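Local coordinates for protein glycine betaine/carnitine/choline ABC transporter (Staphylococcus aureus subsp. aureus Mu50, PDB 3O66) that probably binds glycine betaine, carnitine or choline outside the membrane and delivers it to the partner permease of an ABC import system, at residues R29-H34 and E273-H278; T43-L48 and G61-S66; T105-Y110 and E229-H234; G161-K164 and F168-G171; R174-G179 and E188-A193. All coordinates share one frame; numbering follows the deposited sequence.

In the fold
Two mixed five-stranded sheets, each flanked by helices, form the two lobes expected of a periplasmic-binding-protein fold. Interactions 1, 2 and 3 belong to the first lobe, their centres about 14 to 19 Å apart; Ile65 joins interaction 2 to Ile32 of interaction 1 and Leu230 of interaction 3. Interactions 4 and 5 belong to the second, centres about 16 Å apart, touching through Phe170 and Val192. Along the chain, interaction 1 brings an early helix against the C-terminal one, whereas interactions 4 and 5 fall between the segments of interaction 3, so the chain leaves the first lobe and returns to complete it. In this fold the ligand is expected between the lobes; the contacts here lie within them.

Interaction 1: R29-H34 and E273-H278; sequences RLLIEH and EFLKKH
Leu275 turns its CG away from its own carbonyl carbon (chi1 -73°) and extends beyond it (chi2 169°), a shape that carries both methyls across to helix 19-35. The two methyls have different partners. CD1 of Leu275 lies low against the neighbouring helix, 3.6 Å from Leu30 CB, and the same methyl is 4.0 Å from Leu31 N, so it beds against the link between these two residues. CD2 of Leu275 meets the end of a side chain instead, 4.3 Å from Leu31 CD1; Leu31 reaches it because its CG stands opposite the backbone N (chi1 -174°). The CA atoms of Leu31 and Leu275 are 7.6 Å apart. This is apolar helix-to-helix packing, and it joins the helix that follows the first strand of a periplasmic-binding-protein lobe to the C-terminal helix 267-277. Met27, one turn earlier on helix 19-35, extends the same interface by touching both Leu275 and Phe274. Beyond the interface, Leu31 also packs on Thr240 and Leu244. On the same helix, Arg29 NH1 makes a salt bridge one helical turn along to Glu33 OE2 at 3.1 Å, weak as a hydrogen bond. One face of the Arg29 guanidinium lies over Leu30 CG, 3.8 Å above the plane and displaced from the centre of the group, while Arg29 NE bonds His26 ND1. The tail beyond helix 267-277 returns to helix 19-35, where Tyr280 stacks on the His34 ring and Asp282 OD2 accepts a hydrogen bond from His34 NE2.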
# COMPACT_ATOMS: atom_id res chain seq x y z
N ARG A 29 -1.03 15.31 -7.82
CA ARG A 29 -1.44 16.23 -8.89
C ARG A 29 -1.77 17.60 -8.30
O ARG A 29 -1.33 18.66 -8.81
CB ARG A 29 -2.65 15.67 -9.68
CG ARG A 29 -3.27 16.69 -10.64
CD ARG A 29 -4.53 16.11 -11.31
NE ARG A 29 -5.64 15.91 -10.36
CZ ARG A 29 -6.51 16.85 -10.01
NH1 ARG A 29 -6.43 18.07 -10.53
NH2 ARG A 29 -7.49 16.56 -9.16
N LEU A 30 -2.57 17.59 -7.23
CA LEU A 30 -3.00 18.82 -6.59
C LEU A 30 -1.86 19.53 -5.89
O LEU A 30 -1.80 20.76 -5.88
CB LEU A 30 -4.19 18.58 -5.64
CG LEU A 30 -5.52 18.17 -6.29
CD1 LEU A 30 -6.43 17.48 -5.26
CD2 LEU A 30 -6.28 19.36 -6.98
N LEU A 31 -0.94 18.76 -5.32
CA LEU A 31 0.16 19.35 -4.59
C LEU A 31 1.12 20.01 -5.57
O LEU A 31 1.62 21.10 -5.31
CB LEU A 31 0.87 18.29 -3.75
CG LEU A 31 1.97 18.76 -2.82
CD1 LEU A 31 1.50 19.84 -1.85
CD2 LEU A 31 2.53 17.53 -2.07
N ILE A 32 1.36 19.37 -6.72
CA ILE A 32 2.20 19.96 -7.77
C ILE A 32 1.55 21.23 -8.32
O ILE A 32 2.22 22.27 -8.46
CB ILE A 32 2.52 18.96 -8.89
CG1 ILE A 32 3.45 17.86 -8.32
CG2 ILE A 32 3.11 19.66 -10.12
CD1 ILE A 32 3.45 16.58 -9.16
N GLU A 33 0.25 21.18 -8.60
CA GLU A 33 -0.45 22.41 -9.00
C GLU A 33 -0.23 23.51 -7.96
O GLU A 33 0.01 24.68 -8.32
CB GLU A 33 -1.94 22.18 -9.23
CG GLU A 33 -2.22 21.35 -10.47
CD GLU A 33 -3.71 21.11 -10.70
OE1 GLU A 33 -4.53 22.01 -10.41
OE2 GLU A 33 -4.06 20.00 -11.19
N HIS A 34 -0.38 23.14 -6.69
CA HIS A 34 -0.26 24.11 -5.60
C HIS A 34 1.15 24.71 -5.52
O HIS A 34 1.30 25.94 -5.56
CB HIS A 34 -0.67 23.49 -4.25
CG HIS A 34 -0.45 24.40 -3.06
ND1 HIS A 34 -1.33 25.40 -2.72
CD2 HIS A 34 0.56 24.46 -2.16
CE1 HIS A 34 -0.88 26.03 -1.64
NE2 HIS A 34 0.27 25.48 -1.29
N GLU A 273 -9.20 17.38 0.37
CA GLU A 273 -9.56 17.62 1.76
C GLU A 273 -8.38 17.35 2.72
O GLU A 273 -8.13 18.15 3.65
CB GLU A 273 -10.83 16.84 2.15
CG GLU A 273 -12.05 17.33 1.40
CD GLU A 273 -13.37 16.66 1.80
OE1 GLU A 273 -13.37 15.63 2.52
OE2 GLU A 273 -14.41 17.18 1.35
N PHE A 274 -7.66 16.26 2.45
CA PHE A 274 -6.46 15.91 3.20
C PHE A 274 -5.40 17.02 3.06
O PHE A 274 -4.83 17.48 4.05
CB PHE A 274 -5.91 14.56 2.73
CG PHE A 274 -4.71 14.08 3.51
CD1 PHE A 274 -4.88 13.55 4.79
CD2 PHE A 274 -3.45 14.16 2.96
CE1 PHE A 274 -3.78 13.08 5.54
CE2 PHE A 274 -2.30 13.69 3.68
CZ PHE A 274 -2.48 13.15 4.98
N LEU A 275 -5.16 17.45 1.83
CA LEU A 275 -4.18 18.50 1.59
C LEU A 275 -4.55 19.78 2.32
O LEU A 275 -3.69 20.41 2.93
CB LEU A 275 -3.99 18.80 0.10
CG LEU A 275 -3.24 17.72 -0.64
CD1 LEU A 275 -3.30 17.92 -2.17
CD2 LEU A 275 -1.76 17.59 -0.09
N LYS A 276 -5.84 20.16 2.26
CA LYS A 276 -6.27 21.38 2.93
C LYS A 276 -6.12 21.26 4.45
O LYS A 276 -5.70 22.20 5.11
CB LYS A 276 -7.72 21.73 2.56
CG LYS A 276 -7.86 22.24 1.12
CD LYS A 276 -9.22 22.90 0.92
CE LYS A 276 -9.42 23.46 -0.51
NZ LYS A 276 -8.17 23.92 -1.19
N LYS A 277 -6.43 20.09 4.98
CA LYS A 277 -6.32 19.83 6.43
C LYS A 277 -4.87 20.04 6.90
O LYS A 277 -4.64 20.44 8.04
CB LYS A 277 -6.75 18.38 6.72
CG LYS A 277 -6.88 18.04 8.19
CD LYS A 277 -7.16 16.54 8.41
CE LYS A 277 -6.78 16.13 9.82
NZ LYS A 277 -6.80 14.63 10.02
N HIS A 278 -3.91 19.74 6.03
CA HIS A 278 -2.51 19.90 6.38
C HIS A 278 -1.84 21.12 5.72
O HIS A 278 -0.62 21.18 5.68
CB HIS A 278 -1.74 18.61 6.10
CG HIS A 278 -2.15 17.47 6.98
ND1 HIS A 278 -1.61 17.28 8.23
CD2 HIS A 278 -3.04 16.47 6.80
CE1 HIS A 278 -2.15 16.21 8.79
NE2 HIS A 278 -3.03 15.70 7.94

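Interaction 2: T43-L48 and G61-S66; sequences TLVNNL and GDANIS
Val45 makes the contact with Asp62 and Ala63, and the strand on which it sits is held from its first residue: the backbone of Thr43 bonds to Val11 and Ile13, just before and within strand 12-16. Leu44 turns to the other side and packs on His26 of helix 19-35. At Val45 the two branches separate. CG1 stands opposite the backbone N (chi1 178°), whereas CG2 lies beside that N and does the touching, 4.2 Å from Ala63 CB and 3.9 Å from Asp62 O. The contact is thus one methyl set against a small side chain and a carbonyl oxygen, with 7.2 Å between the CA atoms of Val45 and Ala63. Next along the strand, Asn46 turns its amide so that OD1 receives Asn47 N, of the following residue, at 2.9 Å. The approach is bent, with a C=O to donor angle of 99° and the donor tilted 26° from the carbonyl plane, and the same OD1 also bonds Gln22 NE2. At the end of the strand Leu48 packs on Thr14 and on Ile53 of helix 51-60. That helix ends in a Schellman motif at Gly61, just before Asp62 and Ala63. Strand 43-48, helix 51-60 and strand 65-70 form a beta-alpha-beta crossover that spans the intervening strand 12-16, giving the 2-1-3 start of the strand order of a type II periplasmic-binding-protein lobe.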
# COMPACT_ATOMS: atom_id res chain seq x y z
N THR A 43 -1.57 15.39 -15.25
CA THR A 43 -2.75 14.57 -15.51
C THR A 43 -2.46 13.13 -15.13
O THR A 43 -1.31 12.76 -14.97
CB THR A 43 -3.22 14.67 -16.98
OG1 THR A 43 -2.21 14.13 -17.84
CG2 THR A 43 -3.48 16.14 -17.35
N LEU A 44 -3.50 12.32 -14.99
CA LEU A 44 -3.31 10.95 -14.58
C LEU A 44 -3.42 10.02 -15.76
O LEU A 44 -4.19 10.27 -16.69
CB LEU A 44 -4.35 10.54 -13.52
CG LEU A 44 -4.10 10.78 -12.03
CD1 LEU A 44 -3.64 12.21 -11.69
CD2 LEU A 44 -5.35 10.39 -11.24
N VAL A 45 -2.61 8.96 -15.72
CA VAL A 45 -2.78 7.80 -16.60
C VAL A 45 -3.43 6.76 -15.70
O VAL A 45 -2.75 6.02 -14.96
CB VAL A 45 -1.45 7.33 -17.20
CG1 VAL A 45 -1.65 6.09 -18.07
CG2 VAL A 45 -0.80 8.46 -18.04
N ASN A 46 -4.75 6.75 -15.73
CA ASN A 46 -5.57 6.15 -14.70
C ASN A 46 -6.02 4.74 -15.07
O ASN A 46 -5.85 4.32 -16.22
CB ASN A 46 -6.80 7.05 -14.44
CG ASN A 46 -7.20 7.09 -12.97
OD1 ASN A 46 -6.85 6.19 -12.19
ND2 ASN A 46 -7.97 8.12 -12.59
N ASN A 47 -6.55 4.04 -14.08
CA ASN A 47 -7.12 2.69 -14.20
C ASN A 47 -6.19 1.61 -14.74
O ASN A 47 -6.62 0.71 -15.47
CB ASN A 47 -8.41 2.73 -15.02
CG ASN A 47 -9.46 3.64 -14.41
OD1 ASN A 47 -9.98 4.52 -15.08
ND2 ASN A 47 -9.75 3.44 -13.12
N LEU A 48 -4.91 1.68 -14.37
CA LEU A 48 -3.96 0.68 -14.85
C LEU A 48 -4.10 -0.59 -14.03
O LEU A 48 -4.46 -0.52 -12.84
CB LEU A 48 -2.53 1.22 -14.79
CG LEU A 48 -2.25 2.53 -15.55
CD1 LEU A 48 -0.76 2.83 -15.55
CD2 LEU A 48 -2.79 2.41 -16.98
N GLY A 61 8.04 6.06 -21.52
CA GLY A 61 7.86 7.50 -21.67
C GLY A 61 6.40 7.92 -21.70
O GLY A 61 6.09 9.06 -22.03
N ASP A 62 5.51 7.00 -21.35
CA ASP A 62 4.07 7.27 -21.34
C ASP A 62 3.60 8.06 -20.12
O ASP A 62 2.50 8.64 -20.11
CB ASP A 62 3.30 5.97 -21.41
CG ASP A 62 3.59 5.18 -22.69
OD1 ASP A 62 3.92 5.79 -23.74
OD2 ASP A 62 3.48 3.95 -22.61
N ALA A 63 4.43 8.02 -19.08
CA ALA A 63 4.23 8.81 -17.87
C ALA A 63 5.56 8.99 -17.21
O ALA A 63 6.54 8.29 -17.55
CB ALA A 63 3.25 8.12 -16.89
N ASN A 64 5.62 9.92 -16.24
CA ASN A 64 6.89 10.14 -15.57
C ASN A 64 6.85 10.13 -14.06
O ASN A 64 7.89 10.33 -13.43
CB ASN A 64 7.59 11.40 -16.10
CG ASN A 64 6.65 12.59 -16.24
OD1 ASN A 64 5.53 12.59 -15.70
ND2 ASN A 64 7.08 13.59 -17.00
N ILE A 65 5.65 9.90 -13.48
CA ILE A 65 5.48 9.71 -12.03
C ILE A 65 4.52 8.52 -11.84
O ILE A 65 3.61 8.37 -12.62
CB ILE A 65 4.86 10.96 -11.34
CG1 ILE A 65 5.82 12.16 -11.38
CG2 ILE A 65 4.42 10.64 -9.89
CD1 ILE A 65 5.19 13.47 -10.85
N SER A 66 4.81 7.64 -10.88
CA SER A 66 3.81 6.70 -10.37
C SER A 66 3.35 7.21 -9.00
O SER A 66 4.19 7.45 -8.12
CB SER A 66 4.42 5.30 -10.21
OG SER A 66 4.68 4.70 -11.48

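Interaction 3: T105-Y110 and E229-H234; sequences TFFDSY and ELLRQH
Thr105 on strand 104-106 faces Leu231 on helix 228-233 with 8.6 Å between their CA atoms, and no backbone bond crosses, so the contact is made by side chains. One methyl, Leu231 CD1, does all the reaching. The leucine holds its CG away from its own carbonyl carbon and stretches on to CD1 (chi2 -172°), which arrives 3.7 Å from Thr105 OG1 and 3.9 Å from Thr105 CB, the two side chains crossing at about a right angle. From the opposite direction comes Phe107, whose CZ lies 4.1 Å from the same methyl. Within residues 105-110, Thr105 and Phe107 also brace each other: Thr105 CG2 sits over the centre of the Phe107 ring, 3.7 Å above its plane. The hydroxyl of Thr105 has its polar partner in Asn228 OD1, at the start of the leucine's helix. Close by, Arg232 NH2 forms a salt bridge with Asp103 OD2. Strand 104-106 is an edge strand of the first-lobe sheet, antiparallel to strand 222-227, where Thr105 pairs with Ala226; that strand runs directly into helix 228-233, which packs against the sheet edge through Leu231. Phe107 also packs on Lys238, Ile241 and Asn242 of helix 236-242.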
# COMPACT_ATOMS: atom_id res chain seq x y z
N THR A 105 13.84 7.70 -9.27
CA THR A 105 13.89 7.87 -7.84
C THR A 105 12.67 7.17 -7.23
O THR A 105 11.51 7.56 -7.50
CB THR A 105 13.92 9.35 -7.47
OG1 THR A 105 15.18 9.90 -7.91
CG2 THR A 105 13.75 9.56 -5.95
N PHE A 106 12.94 6.14 -6.44
CA PHE A 106 11.89 5.50 -5.65
C PHE A 106 11.96 6.22 -4.30
O PHE A 106 12.92 6.04 -3.57
CB PHE A 106 12.17 3.97 -5.54
CG PHE A 106 11.00 3.14 -5.06
CD1 PHE A 106 10.36 2.25 -5.93
CD2 PHE A 106 10.56 3.22 -3.73
CE1 PHE A 106 9.28 1.47 -5.50
CE2 PHE A 106 9.51 2.42 -3.28
CZ PHE A 106 8.86 1.54 -4.18
N PHE A 107 10.95 7.06 -3.99
CA PHE A 107 11.02 7.96 -2.81
C PHE A 107 10.96 7.19 -1.51
O PHE A 107 10.56 6.01 -1.48
CB PHE A 107 9.93 9.03 -2.86
CG PHE A 107 10.21 10.13 -3.85
CD1 PHE A 107 10.73 11.35 -3.42
CD2 PHE A 107 9.99 9.92 -5.22
CE1 PHE A 107 11.02 12.37 -4.34
CE2 PHE A 107 10.28 10.92 -6.15
CZ PHE A 107 10.78 12.14 -5.71
N ASP A 108 11.43 7.83 -0.45
CA ASP A 108 11.15 7.35 0.91
C ASP A 108 9.63 7.18 1.06
O ASP A 108 8.87 7.87 0.40
CB ASP A 108 11.68 8.31 1.96
CG ASP A 108 13.21 8.26 2.11
OD1 ASP A 108 13.88 7.36 1.55
OD2 ASP A 108 13.74 9.13 2.82
N SER A 109 9.20 6.27 1.92
CA SER A 109 7.80 5.93 2.02
C SER A 109 6.89 7.04 2.48
O SER A 109 7.27 7.90 3.31
CB SER A 109 7.61 4.69 2.92
OG SER A 109 6.22 4.36 3.07
N TYR A 110 5.69 7.03 1.92
CA TYR A 110 4.59 7.85 2.45
C TYR A 110 4.35 7.66 3.97
O TYR A 110 3.85 8.56 4.64
CB TYR A 110 3.31 7.51 1.72
CG TYR A 110 3.29 8.00 0.29
CD1 TYR A 110 3.44 9.36 0.01
CD2 TYR A 110 3.09 7.10 -0.76
CE1 TYR A 110 3.40 9.81 -1.29
CE2 TYR A 110 3.06 7.52 -2.08
CZ TYR A 110 3.22 8.88 -2.34
OH TYR A 110 3.17 9.31 -3.62
N GLU A 229 14.81 11.93 -15.32
CA GLU A 229 14.68 12.87 -16.45
C GLU A 229 13.73 14.01 -16.04
O GLU A 229 14.06 15.18 -16.24
CB GLU A 229 14.18 12.17 -17.73
CG GLU A 229 13.99 13.14 -18.92
CD GLU A 229 13.41 12.48 -20.18
OE1 GLU A 229 12.80 11.39 -20.08
OE2 GLU A 229 13.55 13.06 -21.29
N LEU A 230 12.58 13.68 -15.45
CA LEU A 230 11.63 14.70 -15.00
C LEU A 230 12.21 15.54 -13.86
O LEU A 230 12.08 16.80 -13.85
CB LEU A 230 10.29 14.07 -14.54
CG LEU A 230 9.34 15.02 -13.81
CD1 LEU A 230 8.83 16.13 -14.75
CD2 LEU A 230 8.18 14.26 -13.19
N LEU A 231 12.85 14.87 -12.90
CA LEU A 231 13.44 15.55 -11.76
C LEU A 231 14.62 16.44 -12.16
O LEU A 231 14.91 17.45 -11.51
CB LEU A 231 13.85 14.53 -10.68
CG LEU A 231 12.70 13.70 -10.06
CD1 LEU A 231 13.24 12.90 -8.89
CD2 LEU A 231 11.51 14.56 -9.60
N ARG A 232 15.31 16.07 -13.24
CA ARG A 232 16.38 16.95 -13.75
C ARG A 232 15.83 18.18 -14.46
O ARG A 232 16.37 19.28 -14.32
CB ARG A 232 17.36 16.17 -14.64
CG ARG A 232 18.29 15.28 -13.81
CD ARG A 232 19.36 14.58 -14.63
NE ARG A 232 18.78 13.69 -15.64
CZ ARG A 232 18.63 12.38 -15.50
NH1 ARG A 232 19.02 11.75 -14.40
NH2 ARG A 232 18.07 11.69 -16.48
N GLN A 233 14.73 17.99 -15.19
CA GLN A 233 14.06 19.09 -15.86
C GLN A 233 13.41 20.07 -14.86
O GLN A 233 13.47 21.28 -15.08
CB GLN A 233 13.03 18.53 -16.84
CG GLN A 233 12.26 19.60 -17.58
CD GLN A 233 11.64 19.08 -18.87
OE1 GLN A 233 11.02 18.02 -18.88
NE2 GLN A 233 11.82 19.83 -19.96
N HIS A 234 12.79 19.54 -13.79
CA HIS A 234 12.13 20.36 -12.78
C HIS A 234 12.55 19.95 -11.37
O HIS A 234 11.78 19.25 -10.68
CB HIS A 234 10.60 20.21 -12.90
CG HIS A 234 10.06 20.60 -14.23
ND1 HIS A 234 9.91 21.91 -14.62
CD2 HIS A 234 9.63 19.84 -15.27
CE1 HIS A 234 9.43 21.95 -15.85
NE2 HIS A 234 9.26 20.71 -16.27

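Interaction 4: G161-K164 and F168-G171; sequences GFKK and FDFG
Phe168 O is covered by the alkyl chain of Lys163, with CG 3.7 Å and CB 3.9 Å away, and this buried carbonyl has no hydrogen-bond partner in the model. The lysine continues past it, its chain bending at chi3 (-78°), and lays CD 3.6 Å from Asp169 CB. Its ammonium group is committed elsewhere, in a salt bridge with Glu160 OE2; Asp169 OD2 is 4.9 Å from Lys163 NZ and may add a weaker attraction. Helix 159-166 is the connection of a beta-alpha-beta unit between the parallel neighbours 144-148 and 172-176 in the second lobe, and residues 168-171 are the loop that leads from the helix into the edge strand. Three phenylalanine rings meet across that turn. Phe162 presents its edge to the face of Phe168 in an offset edge-to-face pair, centroids 5.6 Å apart and planes at 89°. Its CZ comes 3.8 Å from Phe168 CE1, a position Phe168 attains by setting CG between its backbone N and carbonyl carbon (chi1 61°). On the neighbouring corner, Phe162 CE2 is 4.0 Å from Phe170 CE2. Farther in, Phe162 meets the rings of Phe118 and Tyr166, and Phe168 packs on Ala137 and Ser140.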
# COMPACT_ATOMS: atom_id res chain seq x y z
N GLY A 161 3.70 -22.61 3.76
CA GLY A 161 4.88 -21.93 4.25
C GLY A 161 4.62 -21.18 5.54
O GLY A 161 5.48 -21.14 6.41
N PHE A 162 3.43 -20.58 5.67
CA PHE A 162 3.05 -19.86 6.87
C PHE A 162 2.96 -20.79 8.08
O PHE A 162 3.42 -20.44 9.16
CB PHE A 162 1.72 -19.11 6.69
CG PHE A 162 1.06 -18.72 7.99
CD1 PHE A 162 1.32 -17.49 8.58
CD2 PHE A 162 0.19 -19.61 8.64
CE1 PHE A 162 0.72 -17.15 9.80
CE2 PHE A 162 -0.42 -19.28 9.86
CZ PHE A 162 -0.15 -18.05 10.44
N LYS A 163 2.36 -21.97 7.87
CA LYS A 163 2.22 -22.98 8.93
C LYS A 163 3.59 -23.46 9.42
O LYS A 163 3.79 -23.66 10.62
CB LYS A 163 1.39 -24.18 8.45
CG LYS A 163 -0.10 -23.89 8.26
CD LYS A 163 -0.88 -25.16 7.97
CE LYS A 163 -0.74 -25.61 6.53
NZ LYS A 163 -1.51 -26.86 6.32
N LYS A 164 4.50 -23.67 8.48
CA LYS A 164 5.87 -24.08 8.80
C LYS A 164 6.60 -22.98 9.61
O LYS A 164 7.14 -23.25 10.69
CB LYS A 164 6.63 -24.44 7.51
CG LYS A 164 8.00 -25.08 7.73
CD LYS A 164 8.51 -25.85 6.48
CE LYS A 164 8.88 -24.92 5.32
NZ LYS A 164 9.92 -25.55 4.42
N PHE A 168 1.83 -23.10 13.76
CA PHE A 168 0.46 -23.43 14.14
C PHE A 168 -0.49 -23.44 12.93
O PHE A 168 -0.14 -22.98 11.84
CB PHE A 168 -0.05 -22.52 15.27
CG PHE A 168 -0.10 -21.05 14.91
CD1 PHE A 168 -1.19 -20.52 14.21
CD2 PHE A 168 0.93 -20.19 15.29
CE1 PHE A 168 -1.24 -19.17 13.89
CE2 PHE A 168 0.88 -18.82 14.97
CZ PHE A 168 -0.19 -18.31 14.26
N ASP A 169 -1.69 -23.99 13.13
CA ASP A 169 -2.67 -23.97 12.06
C ASP A 169 -4.08 -23.71 12.57
O ASP A 169 -4.32 -23.64 13.78
CB ASP A 169 -2.54 -25.19 11.11
CG ASP A 169 -3.23 -26.44 11.61
OD1 ASP A 169 -3.49 -26.58 12.82
OD2 ASP A 169 -3.51 -27.32 10.75
N PHE A 170 -5.00 -23.53 11.65
CA PHE A 170 -6.32 -23.10 12.02
C PHE A 170 -7.31 -24.23 12.04
O PHE A 170 -7.17 -25.21 11.31
CB PHE A 170 -6.76 -21.96 11.11
CG PHE A 170 -6.09 -20.66 11.43
CD1 PHE A 170 -6.66 -19.78 12.36
CD2 PHE A 170 -4.87 -20.33 10.85
CE1 PHE A 170 -6.04 -18.59 12.67
CE2 PHE A 170 -4.24 -19.14 11.17
CZ PHE A 170 -4.82 -18.27 12.07
N GLY A 171 -8.33 -24.10 12.90
CA GLY A 171 -9.35 -25.14 13.04
C GLY A 171 -10.13 -25.32 11.75
O GLY A 171 -10.44 -26.44 11.36

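Interaction 5: R174-G179 and E188-A193; sequences RPMQIG and EKLDVA
Arg174 and Lys189 are joined by a water: Arg174 NH1 donates to it at 3.0 Å, and the water in turn donates to Lys189 O at 2.7 Å. This is the polar link of the contact, for no direct hydrogen bond crosses between residues 174-179 and 188-193. The guanidinium reaches the water on a fully stretched chain that starts with CG opposite the backbone N (chi1 -178°). Van der Waals contact accompanies it: Lys189 CB lies at the edge of the guanidinium, near its plane and 4.2 Å from Arg174 NH1, while the rest of the lysine bends at chi2 and leads away. One face of the guanidinium carries the selenium of Met176, 3.7 Å above the plane and displaced from the centre of the group. The sheet here is that of the second lobe, in which strand 172-176, helix 181-186 and strand 192-196 form a beta-alpha-beta crossover spanning the intervening strand 144-148; the helix ends in a Schellman motif at Glu188, directly before the contact. The apolar part rests on Leu190. Its CD1 is 4.1 Å from the SE of Met176, a selenomethionine, the two side chains running antiparallel past each other, and its CD2 is 4.2 Å from Arg174 CD. Leu190 packs in addition on Ala184 and Met176 on Val181, both of helix 181-186, and the next residue, Asp191, forms a salt bridge with Arg144.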
# COMPACT_ATOMS: atom_id res chain seq x y z
N ARG A 174 -10.96 -21.04 5.10
CA ARG A 174 -11.94 -20.72 4.09
C ARG A 174 -11.27 -19.86 3.00
O ARG A 174 -11.15 -18.64 3.14
CB ARG A 174 -13.12 -19.97 4.74
CG ARG A 174 -14.21 -19.64 3.75
CD ARG A 174 -15.40 -18.96 4.42
NE ARG A 174 -16.23 -18.34 3.39
CZ ARG A 174 -17.09 -17.35 3.62
NH1 ARG A 174 -17.27 -16.88 4.86
NH2 ARG A 174 -17.78 -16.84 2.61
N PRO A 175 -10.81 -20.49 1.90
CA PRO A 175 -10.25 -19.68 0.78
C PRO A 175 -11.37 -19.00 0.01
O PRO A 175 -12.34 -19.67 -0.35
CB PRO A 175 -9.52 -20.71 -0.09
CG PRO A 175 -9.45 -22.00 0.75
CD PRO A 175 -10.65 -21.94 1.68
N MSE A 176 -11.27 -17.70 -0.22
CA MSE A 176 -12.39 -16.90 -0.73
C MSE A 176 -11.89 -15.63 -1.42
O MSE A 176 -10.70 -15.42 -1.50
CB MSE A 176 -13.34 -16.52 0.41
CG MSE A 176 -12.60 -15.80 1.59
SE MSE A 176 -13.69 -15.66 3.17
CE MSE A 176 -14.87 -14.23 2.63
N GLN A 177 -12.81 -14.79 -1.90
CA GLN A 177 -12.44 -13.49 -2.46
C GLN A 177 -11.94 -12.56 -1.36
O GLN A 177 -12.65 -12.31 -0.39
CB GLN A 177 -13.65 -12.81 -3.10
CG GLN A 177 -14.05 -13.33 -4.44
CD GLN A 177 -14.79 -12.26 -5.24
OE1 GLN A 177 -15.88 -11.80 -4.84
NE2 GLN A 177 -14.20 -11.84 -6.36
N ILE A 178 -10.73 -12.04 -1.54
CA ILE A 178 -10.09 -11.19 -0.55
C ILE A 178 -10.99 -10.00 -0.20
O ILE A 178 -11.10 -9.61 0.97
CB ILE A 178 -8.66 -10.77 -1.05
CG1 ILE A 178 -7.92 -9.92 -0.03
CG2 ILE A 178 -8.76 -9.99 -2.34
CD1 ILE A 178 -7.86 -10.48 1.28
N GLY A 179 -11.67 -9.46 -1.20
CA GLY A 179 -12.59 -8.33 -1.03
C GLY A 179 -13.69 -8.55 -0.00
O GLY A 179 -14.19 -7.60 0.59
N GLU A 188 -18.79 -12.00 11.89
CA GLU A 188 -18.39 -13.13 12.73
C GLU A 188 -18.52 -14.48 12.03
O GLU A 188 -18.61 -15.53 12.70
CB GLU A 188 -19.12 -13.11 14.12
CG GLU A 188 -18.92 -11.76 14.84
CD GLU A 188 -18.98 -11.83 16.34
OE1 GLU A 188 -18.55 -12.85 16.93
OE2 GLU A 188 -19.43 -10.84 16.96
N LYS A 189 -18.52 -14.45 10.68
CA LYS A 189 -18.36 -15.68 9.89
C LYS A 189 -16.91 -16.17 9.90
O LYS A 189 -16.65 -17.34 9.62
CB LYS A 189 -18.84 -15.48 8.44
CG LYS A 189 -20.36 -15.40 8.28
CD LYS A 189 -21.05 -16.74 8.66
CE LYS A 189 -22.58 -16.72 8.45
NZ LYS A 189 -23.27 -15.56 9.14
N LEU A 190 -15.96 -15.29 10.25
CA LEU A 190 -14.57 -15.66 10.45
C LEU A 190 -14.12 -15.14 11.82
O LEU A 190 -14.69 -14.20 12.35
CB LEU A 190 -13.67 -15.00 9.39
CG LEU A 190 -13.92 -15.31 7.92
CD1 LEU A 190 -13.04 -14.43 7.06
CD2 LEU A 190 -13.69 -16.80 7.64
N ASP A 191 -13.06 -15.73 12.36
CA ASP A 191 -12.42 -15.20 13.55
C ASP A 191 -11.17 -14.42 13.18
O ASP A 191 -10.79 -13.47 13.89
CB ASP A 191 -12.07 -16.34 14.50
CG ASP A 191 -13.31 -17.14 14.92
OD1 ASP A 191 -14.28 -16.53 15.44
OD2 ASP A 191 -13.32 -18.37 14.70
N VAL A 192 -10.53 -14.83 12.09
CA VAL A 192 -9.28 -14.23 11.60
C VAL A 192 -9.35 -14.17 10.06
O VAL A 192 -9.85 -15.13 9.40
CB VAL A 192 -8.05 -15.09 12.03
CG1 VAL A 192 -6.73 -14.43 11.58
CG2 VAL A 192 -8.02 -15.31 13.52
N ALA A 193 -8.84 -13.07 9.48
CA ALA A 193 -8.80 -12.90 8.04
C ALA A 193 -7.38 -12.52 7.66
O ALA A 193 -6.69 -11.80 8.42
CB ALA A 193 -9.78 -11.79 7.60
O HOH W 1 -17.00 -18.69 7.28